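Local structure of ribulose bisphosphate carboxylase (Pyrococcus horikoshii, 2D69) at residues E29-P34 against E76-G81; R131-P136 against R303-D308; E200-K205 against Y223-T228. The protein probably catalyses the addition of CO2 and water to ribulose 1,5-bisphosphate, giving two molecules of 3-phosphoglycerate, in an archaeal AMP degradation pathway. All coordinates share one frame; numbering follows the deposited sequence.

Interaction 1: E29-P34 against E76-G81. With SO4 (sulfate ion), chain G.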
loop_
_atom_site.group_PDB
_atom_site.type_symbol
_atom_site.label_atom_id
_atom_site.label_comp_id
_atom_site.label_asym_id
_atom_site.label_seq_id
_atom_site.Cartn_x
_atom_site.Cartn_y
_atom_site.Cartn_z
ATOM N N GLU A 29 -8.378 -12.186 45.175
ATOM C CA GLU A 29 -8.844 -13.056 46.227
ATOM C C GLU A 29 -8.649 -14.496 45.787
ATOM O O GLU A 29 -9.095 -14.879 44.698
ATOM C CB GLU A 29 -10.305 -12.773 46.564
ATOM C CG GLU A 29 -10.656 -11.295 46.683
ATOM C CD GLU A 29 -12.067 -11.046 47.185
ATOM O OE1 GLU A 29 -12.807 -10.278 46.545
ATOM O OE2 GLU A 29 -12.431 -11.622 48.229
ATOM N N TYR A 30 -7.989 -15.278 46.634
ATOM C CA TYR A 30 -7.746 -16.684 46.415
ATOM C C TYR A 30 -8.325 -17.552 47.541
ATOM O O TYR A 30 -8.256 -17.213 48.737
ATOM C CB TYR A 30 -6.239 -16.962 46.341
ATOM C CG TYR A 30 -5.453 -16.311 45.207
ATOM C CD1 TYR A 30 -5.369 -16.924 43.943
ATOM C CD2 TYR A 30 -4.767 -15.103 45.397
ATOM C CE1 TYR A 30 -4.660 -16.339 42.887
ATOM C CE2 TYR A 30 -4.035 -14.500 44.347
ATOM C CZ TYR A 30 -3.972 -15.134 43.105
ATOM O OH TYR A 30 -3.233 -14.585 42.071
ATOM N N TYR A 31 -8.863 -18.704 47.169
ATOM C CA TYR A 31 -9.065 -19.807 48.119
ATOM C C TYR A 31 -7.886 -20.778 48.008
ATOM O O TYR A 31 -7.443 -21.093 46.913
ATOM C CB TYR A 31 -10.356 -20.574 47.773
ATOM C CG TYR A 31 -10.501 -21.888 48.537
ATOM C CD1 TYR A 31 -10.116 -23.088 47.970
ATOM C CD2 TYR A 31 -10.964 -21.897 49.827
ATOM C CE1 TYR A 31 -10.215 -24.316 48.698
ATOM C CE2 TYR A 31 -11.091 -23.101 50.565
ATOM C CZ TYR A 31 -10.707 -24.309 49.990
ATOM O OH TYR A 31 -10.802 -25.498 50.699
ATOM N N PHE A 32 -7.406 -21.339 49.111
ATOM C CA PHE A 32 -6.360 -22.345 48.967
ATOM C C PHE A 32 -6.354 -23.320 50.125
ATOM O O PHE A 32 -6.998 -23.084 51.119
ATOM C CB PHE A 32 -4.958 -21.676 48.803
ATOM C CG PHE A 32 -4.449 -21.025 50.061
ATOM C CD1 PHE A 32 -4.751 -19.706 50.323
ATOM C CD2 PHE A 32 -3.686 -21.735 50.982
ATOM C CE1 PHE A 32 -4.300 -19.104 51.506
ATOM C CE2 PHE A 32 -3.248 -21.135 52.153
ATOM C CZ PHE A 32 -3.557 -19.810 52.404
ATOM N N GLU A 33 -5.641 -24.431 49.950
ATOM C CA GLU A 33 -5.393 -25.407 51.004
ATOM C C GLU A 33 -3.868 -25.672 50.994
ATOM O O GLU A 33 -3.335 -26.020 49.940
ATOM C CB GLU A 33 -6.176 -26.709 50.719
ATOM C CG GLU A 33 -7.684 -26.475 50.490
ATOM C CD GLU A 33 -8.442 -27.694 49.977
ATOM O OE1 GLU A 33 -7.794 -28.754 49.744
ATOM O OE2 GLU A 33 -9.692 -27.577 49.780
ATOM N N PRO A 34 -3.153 -25.458 52.101
ATOM C CA PRO A 34 -1.702 -25.696 52.115
ATOM C C PRO A 34 -1.376 -27.174 52.100
ATOM O O PRO A 34 -2.189 -27.982 52.518
ATOM C CB PRO A 34 -1.246 -25.100 53.449
ATOM C CG PRO A 34 -2.430 -25.174 54.313
ATOM C CD PRO A 34 -3.629 -24.980 53.402
ATOM N N GLU A 76 -7.833 -15.759 56.299
ATOM C CA GLU A 76 -8.760 -16.355 57.263
ATOM C C GLU A 76 -9.205 -17.732 56.815
ATOM O O GLU A 76 -9.271 -18.033 55.640
ATOM C CB GLU A 76 -10.018 -15.491 57.481
ATOM C CG GLU A 76 -9.771 -14.016 57.822
ATOM C CD GLU A 76 -9.281 -13.771 59.243
ATOM O OE1 GLU A 76 -9.117 -14.729 60.039
ATOM O OE2 GLU A 76 -9.058 -12.589 59.567
ATOM N N LYS A 77 -9.537 -18.565 57.794
ATOM C CA LYS A 77 -10.041 -19.890 57.525
ATOM C C LYS A 77 -11.364 -19.784 56.729
ATOM O O LYS A 77 -12.114 -18.841 56.913
ATOM C CB LYS A 77 -10.196 -20.629 58.865
ATOM C CG LYS A 77 -10.366 -22.124 58.712
ATOM C CD LYS A 77 -9.528 -23.019 59.676
ATOM C CE LYS A 77 -9.238 -24.429 58.976
ATOM N NZ LYS A 77 -9.362 -24.460 57.398
ATOM N N HIS A 78 -11.592 -20.718 55.803
ATOM C CA HIS A 78 -12.827 -20.805 55.007
ATOM C C HIS A 78 -13.060 -22.262 54.641
ATOM O O HIS A 78 -12.370 -22.782 53.771
ATOM C CB HIS A 78 -12.748 -19.977 53.707
ATOM C CG HIS A 78 -14.015 -19.991 52.907
ATOM N ND1 HIS A 78 -15.025 -19.065 53.088
ATOM C CD2 HIS A 78 -14.447 -20.830 51.940
ATOM C CE1 HIS A 78 -16.028 -19.344 52.272
ATOM N NE2 HIS A 78 -15.704 -20.412 51.567
ATOM N N GLY A 79 -14.018 -22.915 55.306
ATOM C CA GLY A 79 -14.315 -24.312 55.046
ATOM C C GLY A 79 -13.123 -25.195 55.352
ATOM O O GLY A 79 -12.563 -25.127 56.436
ATOM N N GLU A 80 -12.708 -26.014 54.391
ATOM C CA GLU A 80 -11.515 -26.871 54.610
ATOM C C GLU A 80 -10.199 -26.169 54.209
ATOM O O GLU A 80 -9.113 -26.769 54.271
ATOM C CB GLU A 80 -11.664 -28.211 53.873
ATOM C CG GLU A 80 -12.127 -29.349 54.799
ATOM C CD GLU A 80 -12.563 -30.604 54.044
ATOM O OE1 GLU A 80 -12.706 -30.545 52.789
ATOM O OE2 GLU A 80 -12.759 -31.646 54.722
ATOM N N GLY A 81 -10.291 -24.904 53.808
ATOM C CA GLY A 81 -9.110 -24.121 53.546
ATOM C C GLY A 81 -9.080 -22.726 54.149
ATOM O O GLY A 81 -9.387 -22.502 55.350
HETATM S S SO4 G . -14.833 -22.255 47.762
HETATM O O1 SO4 G . -15.252 -23.652 47.652
HETATM O O2 SO4 G . -13.705 -22.157 48.678
HETATM O O3 SO4 G . -14.428 -21.758 46.445
HETATM O O4 SO4 G . -15.935 -21.480 48.334
HETATM O O HOH W 1 -13.340 -25.933 51.201
#
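The ring of Tyr-31 meets the carbonyl oxygen of His-78 at its edge, with CE2 of Tyr-31 3.5 Å from His-78 O, while a sulfate ion, probably taken from the crystallisation liquor, lies over one of its faces. Sulfate O2 sits 3.0 Å above that face, offset toward the rim. The imidazole of His-78 approaches the tyrosine obliquely, its CD2 4.2 Å from Tyr-31 CD2, and reaches the same sulfate through a weak hydrogen bond from NE2 to O4. Both side chains carry CG anti to the backbone N (chi1 169° in Tyr-31 and -177° in His-78), which brings the two rings to the anion from separate strands.

The phenol hydroxyl ends against the turn backbone, beside Gly-81. It donates a short hydrogen bond, 2.5 Å from Tyr-31 OH to Glu-33 OE2, which receives it on its anti lone pair; it also accepts one from a water that in turn receives the N-H of Glu-80. Two bonds thus fix the hydroxyl, and the water ties it to the turn. The other carboxylate oxygen of Glu-33 is held by Asn-117 of strand 115-124.

Gly-81 packs so closely that a side chain would run into Phe-32 O and the tyrosine ring; its CA makes a C-H...O contact of 3.4 Å with Phe-32 O. Gly-81 O accepts from both His-78 N and, at 2.8 Å, Lys-77 NZ, so two donors grip this one carbonyl of the turn.

The arrangement is that of a beta hairpin, strands 71-78 and 81-88 joined by a type II' turn from His-78 to Gly-81, resting its tip on the neighbouring antiparallel strand 26-34 in the N-terminal domain of the RuBisCO large chain.

Interaction 2: R131-P136 against R303-D308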
loop_
_atom_site.group_PDB
_atom_site.type_symbol
_atom_site.label_atom_id
_atom_site.label_comp_id
_atom_site.label_asym_id
_atom_site.label_seq_id
_atom_site.Cartn_x
_atom_site.Cartn_y
_atom_site.Cartn_z
ATOM N N ARG A 131 -9.093 1.855 33.559
ATOM C CA ARG A 131 -9.324 2.921 32.573
ATOM C C ARG A 131 -8.665 2.604 31.201
ATOM O O ARG A 131 -8.998 3.210 30.193
ATOM C CB ARG A 131 -8.852 4.281 33.100
ATOM C CG ARG A 131 -7.300 4.431 33.181
ATOM C CD ARG A 131 -6.834 5.761 33.739
ATOM N NE ARG A 131 -7.127 6.822 32.803
ATOM C CZ ARG A 131 -7.282 8.105 33.121
ATOM N NH1 ARG A 131 -7.152 8.507 34.376
ATOM N NH2 ARG A 131 -7.545 8.992 32.163
ATOM N N HIS A 132 -7.740 1.642 31.171
ATOM C CA HIS A 132 -7.126 1.198 29.918
ATOM C C HIS A 132 -7.864 0.019 29.261
ATOM O O HIS A 132 -7.284 -0.664 28.401
ATOM C CB HIS A 132 -5.651 0.868 30.179
ATOM C CG HIS A 132 -4.939 1.996 30.858
ATOM N ND1 HIS A 132 -4.933 3.283 30.350
ATOM C CD2 HIS A 132 -4.249 2.045 32.019
ATOM C CE1 HIS A 132 -4.250 4.065 31.165
ATOM N NE2 HIS A 132 -3.829 3.344 32.187
ATOM N N PHE A 133 -9.110 -0.219 29.707
ATOM C CA PHE A 133 -10.040 -1.130 29.073
ATOM C C PHE A 133 -11.299 -0.339 28.683
ATOM O O PHE A 133 -11.745 0.544 29.408
ATOM C CB PHE A 133 -10.378 -2.267 29.954
ATOM C CG PHE A 133 -9.180 -3.174 30.221
ATOM C CD1 PHE A 133 -8.281 -2.847 31.167
ATOM C CD2 PHE A 133 -8.914 -4.234 29.400
ATOM C CE1 PHE A 133 -7.149 -3.631 31.364
ATOM C CE2 PHE A 133 -7.792 -5.035 29.600
ATOM C CZ PHE A 133 -6.929 -4.720 30.577
ATOM N N LYS A 134 -11.829 -0.685 27.532
ATOM C CA LYS A 134 -13.028 -0.037 26.968
ATOM C C LYS A 134 -14.312 -0.652 27.456
ATOM O O LYS A 134 -15.354 0.011 27.476
ATOM C CB LYS A 134 -13.026 -0.116 25.443
ATOM C CG LYS A 134 -11.998 0.822 24.808
ATOM C CD LYS A 134 -12.030 0.710 23.261
ATOM C CE LYS A 134 -11.220 -0.462 22.754
ATOM N NZ LYS A 134 -9.771 -0.152 22.961
ATOM N N GLY A 135 -14.253 -1.920 27.820
ATOM C CA GLY A 135 -15.450 -2.667 28.122
ATOM C C GLY A 135 -16.257 -2.871 26.832
ATOM O O GLY A 135 -15.734 -2.689 25.769
ATOM N N PRO A 136 -17.490 -3.307 26.940
ATOM C CA PRO A 136 -18.331 -3.599 25.777
ATOM C C PRO A 136 -18.647 -2.392 24.923
ATOM O O PRO A 136 -18.882 -1.333 25.476
ATOM C CB PRO A 136 -19.626 -4.078 26.402
ATOM C CG PRO A 136 -19.251 -4.514 27.753
ATOM C CD PRO A 136 -18.176 -3.566 28.204
ATOM N N ARG A 303 -15.851 -9.034 30.493
ATOM C CA ARG A 303 -16.573 -7.756 30.474
ATOM C C ARG A 303 -15.608 -6.564 30.300
ATOM O O ARG A 303 -15.899 -5.600 29.591
ATOM C CB ARG A 303 -17.384 -7.605 31.755
ATOM C CG ARG A 303 -18.118 -6.284 31.839
ATOM C CD ARG A 303 -19.170 -6.197 32.914
ATOM N NE ARG A 303 -19.762 -4.880 32.880
ATOM C CZ ARG A 303 -20.341 -4.261 33.899
ATOM N NH1 ARG A 303 -20.434 -4.861 35.090
ATOM N NH2 ARG A 303 -20.853 -3.038 33.730
ATOM N N MET A 304 -14.443 -6.643 30.950
ATOM C CA MET A 304 -13.508 -5.545 30.956
ATOM C C MET A 304 -12.929 -5.349 29.550
ATOM O O MET A 304 -12.985 -4.218 29.001
ATOM C CB MET A 304 -12.439 -5.839 32.045
ATOM C CG MET A 304 -11.318 -4.824 32.246
ATOM S SD MET A 304 -10.086 -5.321 33.621
ATOM C CE MET A 304 -10.950 -6.487 34.261
ATOM N N ILE A 305 -12.474 -6.441 28.935
ATOM C CA ILE A 305 -12.081 -6.409 27.545
ATOM C C ILE A 305 -13.259 -5.925 26.736
ATOM O O ILE A 305 -13.193 -4.946 25.971
ATOM C CB ILE A 305 -11.582 -7.810 27.061
ATOM C CG1 ILE A 305 -10.277 -8.145 27.757
ATOM C CG2 ILE A 305 -11.330 -7.757 25.549
ATOM C CD1 ILE A 305 -9.921 -9.614 27.752
ATOM N N GLY A 306 -14.392 -6.587 26.926
ATOM C CA GLY A 306 -15.599 -6.102 26.302
ATOM C C GLY A 306 -16.439 -7.032 25.475
ATOM O O GLY A 306 -16.797 -6.663 24.366
ATOM N N VAL A 307 -16.811 -8.200 26.007
ATOM C CA VAL A 307 -17.854 -9.022 25.369
ATOM C C VAL A 307 -19.155 -8.359 25.678
ATOM O O VAL A 307 -19.268 -7.719 26.710
ATOM C CB VAL A 307 -17.815 -10.528 25.854
ATOM C CG1 VAL A 307 -16.463 -11.118 25.606
ATOM C CG2 VAL A 307 -18.262 -10.655 27.238
ATOM N N ASP A 308 -20.128 -8.419 24.775
ATOM C CA ASP A 308 -21.424 -7.757 24.996
ATOM C C ASP A 308 -22.484 -8.641 25.651
ATOM O O ASP A 308 -23.505 -8.137 26.215
ATOM C CB ASP A 308 -21.946 -7.256 23.674
ATOM C CG ASP A 308 -21.040 -6.245 23.071
ATOM O OD1 ASP A 308 -21.217 -5.055 23.414
ATOM O OD2 ASP A 308 -20.146 -6.552 22.243
HETATM O O HOH W 2 -11.155 -3.067 25.950
#
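Phe-133 lies with one ring face against the side chain of Met-304, a Met-aromatic contact in which SD stands 4.1 Å from the ring centroid and only 16° off its normal. The methylene CG of Met-304 touches the same face as a CH-pi donor, 3.4 Å from Phe-133 CG. Met-304 is straight through its first two torsions, with CG anti to the backbone N (chi1 180°); this extended part carries CG and SD across the ring face, and the bend (chi3 -13°), about the CG-SD bond, turns only the terminal methyl. With an alanine in place of Phe-133, the thioether of Met-304 would probably lose its aromatic surface and a gap would open beside the end of the helix.

Past the ring, the loop backbone runs along the C-terminal end of helix 295-305. Gly-135 N gives a weak hydrogen bond to Met-304 O, 2.9 Å away, and Gly-135 CA adds a C-H...O contact with Arg-303 O. A water bridges Lys-134 N and Ile-305 O, occupying one more carbonyl at the helix end. Gly-306, with positive phi, is the C-prime residue of the Schellman motif that closes the helix; a side chain there would strike Gly-135 O. The Pro-136 ring then settles on the outgoing chain, its CG 3.4 Å from Val-307 O and its CB 3.5 Å from Asp-308 OD1. Val-307 O is buried without a polar partner, whereas Asp-308 OD1 receives the amides of Phe-138 and Gly-139.

Helix 258-271 borders the contact through Gln-262, which touches both Phe-133 and Ile-305, and Leu-98 of helix 98-105 meets the same two side chains. Asp-308 leads into strand 309-311 and bonds to Ile-275 of strand 274-278, carrying the contact to the parallel barrel sheet.

Interaction 3: E200-K205 against Y223-T228. With SO4 (sulfate ion), chain I.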
loop_
_atom_site.group_PDB
_atom_site.type_symbol
_atom_site.label_atom_id
_atom_site.label_comp_id
_atom_site.label_asym_id
_atom_site.label_seq_id
_atom_site.Cartn_x
_atom_site.Cartn_y
_atom_site.Cartn_z
ATOM N N GLU A 200 -17.877 -18.377 4.251
ATOM C CA GLU A 200 -18.301 -17.241 3.379
ATOM C C GLU A 200 -19.565 -17.465 2.583
ATOM O O GLU A 200 -20.353 -16.492 2.216
ATOM C CB GLU A 200 -17.155 -16.773 2.458
ATOM C CG GLU A 200 -17.488 -15.353 1.894
ATOM C CD GLU A 200 -16.304 -14.618 1.274
ATOM O OE1 GLU A 200 -16.456 -13.398 0.992
ATOM O OE2 GLU A 200 -15.241 -15.257 1.066
ATOM N N GLU A 201 -19.792 -18.727 2.244
ATOM C CA GLU A 201 -21.045 -19.121 1.574
ATOM C C GLU A 201 -22.212 -19.010 2.550
ATOM O O GLU A 201 -23.261 -18.518 2.208
ATOM C CB GLU A 201 -20.925 -20.526 0.996
ATOM C CG GLU A 201 -19.902 -20.633 -0.137
ATOM C CD GLU A 201 -19.698 -22.066 -0.659
ATOM O OE1 GLU A 201 -18.622 -22.268 -1.310
ATOM O OE2 GLU A 201 -20.598 -22.961 -0.439
ATOM N N ARG A 202 -21.998 -19.415 3.796
ATOM C CA ARG A 202 -23.021 -19.257 4.823
ATOM C C ARG A 202 -23.358 -17.774 5.067
ATOM O O ARG A 202 -24.548 -17.411 5.054
ATOM C CB ARG A 202 -22.577 -19.895 6.124
ATOM C CG ARG A 202 -23.707 -20.032 7.117
ATOM C CD ARG A 202 -23.385 -21.024 8.187
ATOM N NE ARG A 202 -22.543 -20.512 9.265
ATOM C CZ ARG A 202 -21.300 -20.929 9.492
ATOM N NH1 ARG A 202 -20.700 -21.760 8.648
ATOM N NH2 ARG A 202 -20.684 -20.522 10.579
ATOM N N VAL A 203 -22.351 -16.897 5.204
ATOM C CA VAL A 203 -22.679 -15.465 5.370
ATOM C C VAL A 203 -23.452 -14.886 4.223
ATOM O O VAL A 203 -24.436 -14.166 4.416
ATOM C CB VAL A 203 -21.488 -14.493 5.738
ATOM C CG1 VAL A 203 -20.397 -15.167 6.492
ATOM C CG2 VAL A 203 -20.937 -13.779 4.565
ATOM N N ARG A 204 -23.027 -15.142 3.004
ATOM C CA ARG A 204 -23.794 -14.622 1.854
ATOM C C ARG A 204 -25.227 -15.056 1.906
ATOM O O ARG A 204 -26.162 -14.237 1.693
ATOM C CB ARG A 204 -23.174 -15.071 0.558
ATOM C CG ARG A 204 -21.810 -14.441 0.310
ATOM C CD ARG A 204 -21.169 -15.018 -0.931
ATOM N NE ARG A 204 -19.781 -14.708 -1.096
ATOM C CZ ARG A 204 -18.856 -15.582 -1.512
ATOM N NH1 ARG A 204 -19.132 -16.889 -1.733
ATOM N NH2 ARG A 204 -17.617 -15.145 -1.653
ATOM N N LYS A 205 -25.462 -16.336 2.174
ATOM C CA LYS A 205 -26.855 -16.806 2.131
ATOM C C LYS A 205 -27.693 -16.352 3.308
ATOM O O LYS A 205 -28.793 -15.871 3.132
ATOM C CB LYS A 205 -26.911 -18.333 1.996
ATOM C CG LYS A 205 -28.291 -18.982 1.909
ATOM C CD LYS A 205 -29.052 -18.568 0.659
ATOM C CE LYS A 205 -30.396 -19.274 0.613
ATOM N NZ LYS A 205 -31.170 -18.949 -0.667
ATOM N N TYR A 223 -27.816 -12.716 14.070
ATOM C CA TYR A 223 -27.152 -13.988 13.855
ATOM C C TYR A 223 -25.840 -14.004 14.621
ATOM O O TYR A 223 -24.909 -13.291 14.270
ATOM C CB TYR A 223 -26.889 -14.173 12.342
ATOM C CG TYR A 223 -26.311 -15.518 11.938
ATOM C CD1 TYR A 223 -26.239 -16.573 12.828
ATOM C CD2 TYR A 223 -25.839 -15.729 10.662
ATOM C CE1 TYR A 223 -25.693 -17.761 12.465
ATOM C CE2 TYR A 223 -25.311 -16.953 10.278
ATOM C CZ TYR A 223 -25.223 -17.944 11.167
ATOM O OH TYR A 223 -24.680 -19.145 10.797
ATOM N N LEU A 224 -25.779 -14.845 15.636
ATOM C CA LEU A 224 -24.616 -15.045 16.431
ATOM C C LEU A 224 -23.802 -16.076 15.713
ATOM O O LEU A 224 -23.769 -17.257 16.072
ATOM C CB LEU A 224 -24.994 -15.527 17.830
ATOM C CG LEU A 224 -26.065 -14.657 18.507
ATOM C CD1 LEU A 224 -26.490 -15.285 19.803
ATOM C CD2 LEU A 224 -25.632 -13.239 18.740
ATOM N N ILE A 225 -23.110 -15.598 14.696
ATOM C CA ILE A 225 -22.360 -16.431 13.775
ATOM C C ILE A 225 -20.997 -16.716 14.313
ATOM O O ILE A 225 -20.289 -15.794 14.721
ATOM C CB ILE A 225 -22.340 -15.742 12.381
ATOM C CG1 ILE A 225 -21.657 -16.660 11.349
ATOM C CG2 ILE A 225 -21.656 -14.368 12.414
ATOM C CD1 ILE A 225 -22.058 -16.325 9.957
ATOM N N ASN A 226 -20.620 -17.999 14.319
ATOM C CA ASN A 226 -19.369 -18.458 14.922
ATOM C C ASN A 226 -18.132 -18.207 14.040
ATOM O O ASN A 226 -17.917 -18.892 13.065
ATOM C CB ASN A 226 -19.508 -19.917 15.203
ATOM C CG ASN A 226 -18.429 -20.464 16.074
ATOM O OD1 ASN A 226 -18.492 -21.636 16.500
ATOM N ND2 ASN A 226 -17.501 -19.636 16.447
ATOM N N ILE A 227 -17.338 -17.207 14.398
ATOM C CA ILE A 227 -16.108 -16.817 13.669
ATOM C C ILE A 227 -14.859 -17.434 14.308
ATOM O O ILE A 227 -13.750 -17.169 13.892
ATOM C CB ILE A 227 -15.930 -15.307 13.643
ATOM C CG1 ILE A 227 -15.693 -14.724 15.025
ATOM C CG2 ILE A 227 -17.223 -14.572 13.055
ATOM C CD1 ILE A 227 -15.075 -13.302 14.965
ATOM N N THR A 228 -15.055 -18.231 15.330
ATOM C CA THR A 228 -13.940 -18.851 16.045
ATOM C C THR A 228 -13.000 -19.571 15.049
ATOM O O THR A 228 -13.453 -20.243 14.116
ATOM C CB THR A 228 -14.467 -19.854 17.040
ATOM O OG1 THR A 228 -15.365 -19.236 17.943
ATOM C CG2 THR A 228 -13.366 -20.428 17.911
HETATM S S SO4 I . -33.715 -15.929 0.615
HETATM O O1 SO4 I . -34.667 -15.640 -0.451
HETATM O O2 SO4 I . -34.437 -16.450 1.775
HETATM O O3 SO4 I . -32.725 -16.890 0.134
HETATM O O4 SO4 I . -33.040 -14.690 0.980
#
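Helix 199-217 and the segment that begins on strand 222-224 stand side by side, with Val-203 CA and Ile-225 CA 8.5 Å apart, a separation bridged by side chains; the two are successive elements of a beta-alpha-beta unit in the TIM barrel of the catalytic domain. Leu-224 is the centre of an inverse gamma turn, closed by a weak bond from Ile-225 N to Tyr-223 O.

Arg-202 extends from the helix to the phenol of Tyr-223, the two side chains crossing at about a right angle. Its NE donates a hydrogen bond to Tyr-223 OH, 3.0 Å away and bent to 144° at the hydrogen. The hydroxyl lies at the edge of the guanidinium, 9° out of its plane, and NE likewise comes to the edge of the tyrosine ring. The arginine leaves the helix with CG anti to the backbone N and kinks at chi3 (81°), which turns NE toward the hydroxyl.

Asp-187 links these groups: one carboxylate oxygen bonds to Tyr-223 OH, while the other forms a salt bridge with Arg-202 NH2 and accepts from Asn-226 N. With NH1 bonded to Thr-192 O and Asn-197 OD1, all three nitrogens of the buried guanidinium have partners, so its rotation is probably well fixed. The negative charge of Asp-187 is likely to stabilise the arginine's positive one. Lys-205, further along the helix, binds a sulfate ion, probably from the crystallisation liquor, with NZ 2.7 Å from O3.

Ile-225 supplies the apolar side of the contact. Its CB lies 3.7 Å above the centre of the Tyr-223 ring, covering one face, and CG1 passes 4.1 Å from Arg-202 NH2. Beyond this, the end of Ile-225 crosses the valine of the helix almost perpendicularly, with Ile-225 CD1 4.0 Å from Val-203 CG1.

Interaction 1 belongs to the N-terminal domain, away from the predicted catalytic residues, with its centre about 45 Å from that of interaction 3 and on the opposite side of the chain's centre. Interaction 2 falls between them, about 30 Å from interaction 1 and 24 Å from interaction 3, centre to centre; none touches another. In sequence, interaction 3 lies between the segments of interaction 2. Both come near predicted active-site residues, interaction 3 more closely: the side chain of Val-307 is about 9 Å from those of His-278, a predicted proton acceptor, and Arg-279, a predicted substrate-binding residue, whereas that of Asn-226 is about 5 Å from that of Glu-189, a predicted magnesium ligand.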